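Local coordinates for protein ERPC (Borrelia burgdorferi, PDB 4BXM) that probably binds the complement regulator factor H at the surface of the Lyme disease spirochaete, as an outer surface lipoprotein of the Erp family, at residues 41-55 and 67-79. Sequence-based numbering, arbitrary orientation.
Sequences LVVRKEEDGIETGLN and YTATFFSLEESEV
T52 faces two residues at once, F71 and F72, in a classic beta bulge. F71 N donates to T52 O at 2.8 Å, while T52 N donates back to F72 O. The T52 hydroxyl, held between its own backbone N and carbonyl carbon (chi1 64°), also donates to F72 O at 3.0 Å. F72 O therefore accepts two bonds from one residue. The same OG1 lies over the centre of one face of the F72 ring, 3.4 Å above its plane, and meets the F71 ring at its edge. The bulge thus brings two consecutive phenylalanines against the T52 side chain. The F71 ring meets L41 CD1, 3.6 Å from F71 CD2, and L54 CD2 obliquely, both methyls coming from the same side of its plane. Y145 packs edge-to-face against F71, and F82 of helix 79-88 touches F72.

These bonds belong to a beta hairpin of strands 50-56 and 67-74 within the antiparallel sheet of this Borrelia outer surface protein E family member. I50 with L74 and L54 with A69 are regular hydrogen-bonded pairs on either side of the bulge. E51 and N55 make side-chain hydrogen bonds: T70 OG1 donates to E51 OE2, nearly along the C-O axis, and T68 OG1 donates to N55 OD1 from above the amide plane.

The connection between strands 35-45 and 50-56 is tied to E76. E76 OE1 takes K45 NZ at 2.6 Å in a salt bridge on its syn lone pair and G49 N at 2.7 Å on its anti lone pair. K45 bends at chi2 (79°) and chi4 to bring NZ there, and NZ also donates to E46 O and G49 O. In return, E76 N donates to D48 OD1 at 2.7 Å. V79 CG2 packs on G49 CA at 3.7 Å.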
loop_
_atom_site.group_PDB
_atom_site.type_symbol
_atom_site.label_atom_id
_atom_site.label_comp_id
_atom_site.label_asym_id
_atom_site.label_seq_id
_atom_site.Cartn_x
_atom_site.Cartn_y
_atom_site.Cartn_z
ATOM N N LEU A 41 2.553 -1.485 6.571
ATOM C CA LEU A 41 1.290 -1.704 5.912
ATOM C C LEU A 41 0.642 -2.960 6.489
ATOM O O LEU A 41 1.167 -4.058 6.382
ATOM C CB LEU A 41 1.425 -1.797 4.372
ATOM C CG LEU A 41 0.103 -1.861 3.585
ATOM C CD1 LEU A 41 -0.578 -0.530 3.569
ATOM C CD2 LEU A 41 0.331 -2.285 2.142
ATOM N N VAL A 42 -0.537 -2.753 7.088
ATOM C CA VAL A 42 -1.395 -3.816 7.626
ATOM C C VAL A 42 -2.427 -4.219 6.539
ATOM O O VAL A 42 -3.147 -3.368 6.089
ATOM C CB VAL A 42 -2.116 -3.310 8.880
ATOM C CG1 VAL A 42 -2.987 -4.400 9.521
ATOM C CG2 VAL A 42 -1.116 -2.830 9.893
ATOM N N VAL A 43 -2.451 -5.502 6.130
ATOM C CA VAL A 43 -3.325 -6.039 5.158
ATOM C C VAL A 43 -4.359 -7.007 5.747
ATOM O O VAL A 43 -3.943 -8.009 6.346
ATOM C CB VAL A 43 -2.489 -6.771 4.119
ATOM C CG1 VAL A 43 -3.419 -7.225 2.998
ATOM C CG2 VAL A 43 -1.411 -5.826 3.580
ATOM N N ARG A 44 -5.674 -6.700 5.651
ATOM C CA ARG A 44 -6.726 -7.488 6.339
ATOM C C ARG A 44 -7.740 -7.977 5.353
ATOM O O ARG A 44 -8.346 -7.145 4.604
ATOM C CB ARG A 44 -7.457 -6.589 7.344
ATOM C CG ARG A 44 -8.677 -7.252 7.946
ATOM C CD ARG A 44 -9.366 -6.413 9.004
ATOM N NE ARG A 44 -8.557 -6.291 10.195
ATOM C CZ ARG A 44 -9.005 -6.093 11.422
ATOM N NH1 ARG A 44 -10.299 -6.013 11.672
ATOM N NH2 ARG A 44 -8.134 -6.154 12.433
ATOM N N LYS A 45 -7.995 -9.281 5.379
ATOM C CA LYS A 45 -9.094 -9.862 4.622
ATOM C C LYS A 45 -10.452 -9.629 5.348
ATOM O O LYS A 45 -10.643 -10.092 6.484
ATOM C CB LYS A 45 -8.890 -11.356 4.348
ATOM C CG LYS A 45 -10.034 -11.978 3.528
ATOM C CD LYS A 45 -9.856 -11.612 2.040
ATOM C CE LYS A 45 -10.966 -12.225 1.142
ATOM N NZ LYS A 45 -12.261 -11.482 1.299
ATOM N N GLU A 46 -11.394 -8.945 4.674
ATOM C CA GLU A 46 -12.659 -8.592 5.295
ATOM C C GLU A 46 -13.730 -9.453 4.648
ATOM O O GLU A 46 -13.477 -10.271 3.778
ATOM C CB GLU A 46 -12.954 -7.071 5.106
ATOM C CG GLU A 46 -11.902 -6.202 5.767
ATOM C CD GLU A 46 -12.231 -4.710 5.817
ATOM O OE1 GLU A 46 -12.940 -4.157 4.937
ATOM O OE2 GLU A 46 -11.743 -4.114 6.778
ATOM N N GLU A 47 -14.968 -9.258 5.046
ATOM C CA GLU A 47 -16.007 -10.113 4.441
ATOM C C GLU A 47 -16.140 -9.787 2.942
ATOM O O GLU A 47 -16.206 -10.656 2.143
ATOM C CB GLU A 47 -17.335 -9.829 5.103
ATOM C CG GLU A 47 -18.339 -10.895 4.727
ATOM C CD GLU A 47 -19.542 -10.218 4.266
ATOM O OE1 GLU A 47 -19.526 -9.795 3.087
ATOM O OE2 GLU A 47 -20.403 -9.949 5.136
ATOM N N ASP A 48 -16.137 -8.508 2.584
ATOM C CA ASP A 48 -16.115 -8.119 1.191
ATOM C C ASP A 48 -14.769 -7.568 0.848
ATOM O O ASP A 48 -14.473 -6.437 1.146
ATOM C CB ASP A 48 -17.123 -6.988 0.945
ATOM C CG ASP A 48 -17.177 -6.559 -0.528
ATOM O OD1 ASP A 48 -16.593 -7.195 -1.406
ATOM O OD2 ASP A 48 -17.793 -5.527 -0.793
ATOM N N GLY A 49 -13.919 -8.354 0.207
ATOM C CA GLY A 49 -12.612 -7.794 -0.156
ATOM C C GLY A 49 -11.526 -7.688 0.905
ATOM O O GLY A 49 -11.437 -8.504 1.804
ATOM N N ILE A 50 -10.652 -6.712 0.695
ATOM C CA ILE A 50 -9.443 -6.406 1.483
ATOM C C ILE A 50 -9.357 -4.919 1.859
ATOM O O ILE A 50 -9.708 -4.061 1.072
ATOM C CB ILE A 50 -8.144 -6.841 0.718
ATOM C CG1 ILE A 50 -8.082 -8.372 0.641
ATOM C CG2 ILE A 50 -6.917 -6.363 1.442
ATOM C CD1 ILE A 50 -7.100 -8.943 -0.367
ATOM N N GLU A 51 -8.984 -4.616 3.100
ATOM C CA GLU A 51 -8.600 -3.281 3.566
ATOM C C GLU A 51 -7.124 -3.237 3.960
ATOM O O GLU A 51 -6.554 -4.189 4.553
ATOM C CB GLU A 51 -9.512 -2.781 4.704
ATOM C CG GLU A 51 -9.084 -1.411 5.312
ATOM C CD GLU A 51 -10.107 -0.789 6.285
ATOM O OE1 GLU A 51 -11.177 -1.417 6.504
ATOM O OE2 GLU A 51 -9.870 0.352 6.820
ATOM N N THR A 52 -6.431 -2.154 3.584
ATOM C CA THR A 52 -5.088 -1.946 4.093
ATOM C C THR A 52 -5.041 -0.701 4.899
ATOM O O THR A 52 -5.715 0.308 4.615
ATOM C CB THR A 52 -4.015 -1.874 2.988
ATOM O OG1 THR A 52 -4.223 -0.730 2.127
ATOM C CG2 THR A 52 -4.091 -3.118 2.133
ATOM N N GLY A 53 -4.161 -0.712 5.871
ATOM C CA GLY A 53 -3.978 0.428 6.725
ATOM C C GLY A 53 -2.488 0.705 6.896
ATOM O O GLY A 53 -1.642 -0.164 6.801
ATOM N N LEU A 54 -2.174 1.955 7.048
ATOM C CA LEU A 54 -0.826 2.372 7.199
ATOM C C LEU A 54 -0.604 2.933 8.583
ATOM O O LEU A 54 -1.377 3.743 9.036
ATOM C CB LEU A 54 -0.516 3.438 6.153
ATOM C CG LEU A 54 0.838 4.171 6.097
ATOM C CD1 LEU A 54 1.933 3.256 5.587
ATOM C CD2 LEU A 54 0.741 5.367 5.102
ATOM N N ASN A 55 0.451 2.474 9.209
ATOM C CA ASN A 55 0.932 2.886 10.505
ATOM C C ASN A 55 2.285 3.510 10.292
ATOM O O ASN A 55 3.169 2.895 9.785
ATOM C CB ASN A 55 1.065 1.683 11.402
ATOM C CG ASN A 55 -0.254 1.155 11.852
ATOM O OD1 ASN A 55 -1.211 1.862 11.910
ATOM N ND2 ASN A 55 -0.303 -0.085 12.135
ATOM N N TYR A 67 0.824 7.927 13.181
ATOM C CA TYR A 67 -0.152 8.028 12.117
ATOM C C TYR A 67 -0.673 6.625 11.830
ATOM O O TYR A 67 0.116 5.700 11.535
ATOM C CB TYR A 67 0.450 8.719 10.855
ATOM C CG TYR A 67 -0.508 8.684 9.626
ATOM C CD1 TYR A 67 -0.667 7.506 8.876
ATOM C CD2 TYR A 67 -1.255 9.815 9.236
ATOM C CE1 TYR A 67 -1.495 7.435 7.787
ATOM C CE2 TYR A 67 -2.124 9.743 8.152
ATOM C CZ TYR A 67 -2.245 8.542 7.448
ATOM O OH TYR A 67 -3.056 8.425 6.381
ATOM N N THR A 68 -1.989 6.482 11.954
ATOM C CA THR A 68 -2.698 5.238 11.641
ATOM C C THR A 68 -4.016 5.507 10.884
ATOM O O THR A 68 -4.886 6.157 11.423
ATOM C CB THR A 68 -3.059 4.454 12.923
ATOM O OG1 THR A 68 -1.886 4.010 13.554
ATOM C CG2 THR A 68 -3.885 3.171 12.590
ATOM N N ALA A 69 -4.176 4.947 9.688
ATOM C CA ALA A 69 -5.361 5.177 8.863
ATOM C C ALA A 69 -5.419 4.174 7.732
ATOM O O ALA A 69 -4.394 3.616 7.341
ATOM C CB ALA A 69 -5.417 6.605 8.320
ATOM N N THR A 70 -6.635 3.894 7.266
ATOM C CA THR A 70 -6.851 3.244 5.993
ATOM C C THR A 70 -5.954 3.872 4.933
ATOM O O THR A 70 -5.859 5.084 4.847
ATOM C CB THR A 70 -8.310 3.380 5.536
ATOM O OG1 THR A 70 -9.106 2.958 6.615
ATOM C CG2 THR A 70 -8.622 2.364 4.403
ATOM N N PHE A 71 -5.289 3.008 4.191
ATOM C CA PHE A 71 -4.445 3.355 3.081
ATOM C C PHE A 71 -5.230 3.186 1.780
ATOM O O PHE A 71 -5.339 4.099 1.020
ATOM C CB PHE A 71 -3.226 2.436 3.089
ATOM C CG PHE A 71 -2.143 2.800 2.114
ATOM C CD1 PHE A 71 -1.384 3.958 2.282
ATOM C CD2 PHE A 71 -1.757 1.911 1.150
ATOM C CE1 PHE A 71 -0.335 4.289 1.408
ATOM C CE2 PHE A 71 -0.682 2.186 0.277
ATOM C CZ PHE A 71 -0.011 3.414 0.380
ATOM N N PHE A 72 -5.756 1.991 1.557
ATOM C CA PHE A 72 -6.742 1.741 0.503
ATOM C C PHE A 72 -7.548 0.521 0.796
ATOM O O PHE A 72 -7.135 -0.329 1.632
ATOM C CB PHE A 72 -6.099 1.604 -0.901
ATOM C CG PHE A 72 -5.120 0.436 -1.096
ATOM C CD1 PHE A 72 -5.566 -0.875 -1.205
ATOM C CD2 PHE A 72 -3.789 0.668 -1.286
ATOM C CE1 PHE A 72 -4.674 -1.897 -1.357
ATOM C CE2 PHE A 72 -2.885 -0.326 -1.532
ATOM C CZ PHE A 72 -3.324 -1.620 -1.605
ATOM N N SER A 73 -8.622 0.356 0.032
ATOM C CA SER A 73 -9.391 -0.843 0.147
ATOM C C SER A 73 -9.884 -1.281 -1.207
ATOM O O SER A 73 -9.901 -0.501 -2.173
ATOM C CB SER A 73 -10.537 -0.605 1.196
ATOM O OG SER A 73 -11.395 0.303 0.601
ATOM N N LEU A 74 -10.330 -2.520 -1.303
ATOM C CA LEU A 74 -10.825 -3.051 -2.579
ATOM C C LEU A 74 -11.901 -4.078 -2.261
ATOM O O LEU A 74 -11.888 -4.730 -1.215
ATOM C CB LEU A 74 -9.679 -3.736 -3.383
ATOM C CG LEU A 74 -8.858 -4.829 -2.659
ATOM C CD1 LEU A 74 -8.937 -6.179 -3.337
ATOM C CD2 LEU A 74 -7.396 -4.346 -2.601
ATOM N N GLU A 75 -12.755 -4.313 -3.203
ATOM C CA GLU A 75 -13.857 -5.191 -2.988
ATOM C C GLU A 75 -13.544 -6.626 -3.404
ATOM O O GLU A 75 -12.522 -6.912 -4.082
ATOM C CB GLU A 75 -15.101 -4.570 -3.710
ATOM C CG GLU A 75 -15.192 -4.897 -5.177
ATOM C CD GLU A 75 -16.515 -4.405 -5.817
ATOM O OE1 GLU A 75 -16.722 -3.184 -5.812
ATOM O OE2 GLU A 75 -17.345 -5.240 -6.286
ATOM N N GLU A 76 -14.463 -7.530 -3.097
ATOM C CA GLU A 76 -14.210 -8.960 -3.254
ATOM C C GLU A 76 -13.818 -9.344 -4.623
ATOM O O GLU A 76 -12.861 -10.124 -4.825
ATOM C CB GLU A 76 -15.435 -9.813 -2.776
ATOM C CG GLU A 76 -15.160 -11.327 -2.678
ATOM C CD GLU A 76 -14.199 -11.704 -1.524
ATOM O OE1 GLU A 76 -13.954 -10.918 -0.553
ATOM O OE2 GLU A 76 -13.650 -12.817 -1.569
ATOM N N SER A 77 -14.527 -8.814 -5.603
ATOM C CA SER A 77 -14.257 -9.134 -6.989
ATOM C C SER A 77 -12.843 -8.711 -7.466
ATOM O O SER A 77 -12.359 -9.176 -8.525
ATOM C CB SER A 77 -15.313 -8.441 -7.908
ATOM O OG SER A 77 -15.183 -7.031 -7.756
ATOM N N GLU A 78 -12.182 -7.788 -6.771
ATOM C CA GLU A 78 -10.795 -7.474 -7.160
ATOM C C GLU A 78 -9.726 -8.257 -6.356
ATOM O O GLU A 78 -8.507 -8.082 -6.533
ATOM C CB GLU A 78 -10.593 -6.004 -6.984
ATOM C CG GLU A 78 -11.323 -5.125 -7.995
ATOM C CD GLU A 78 -10.784 -5.298 -9.380
ATOM O OE1 GLU A 78 -9.569 -5.348 -9.527
ATOM O OE2 GLU A 78 -11.620 -5.356 -10.298
ATOM N N VAL A 79 -10.173 -9.085 -5.433
ATOM C CA VAL A 79 -9.263 -9.850 -4.592
ATOM C C VAL A 79 -8.263 -10.721 -5.347
ATOM O O VAL A 79 -7.039 -10.680 -5.037
ATOM C CB VAL A 79 -10.017 -10.720 -3.547
ATOM C CG1 VAL A 79 -9.051 -11.709 -2.865
ATOM C CG2 VAL A 79 -10.562 -9.835 -2.490
HETATM O O HOH W 1 -12.944 -3.612 1.462
#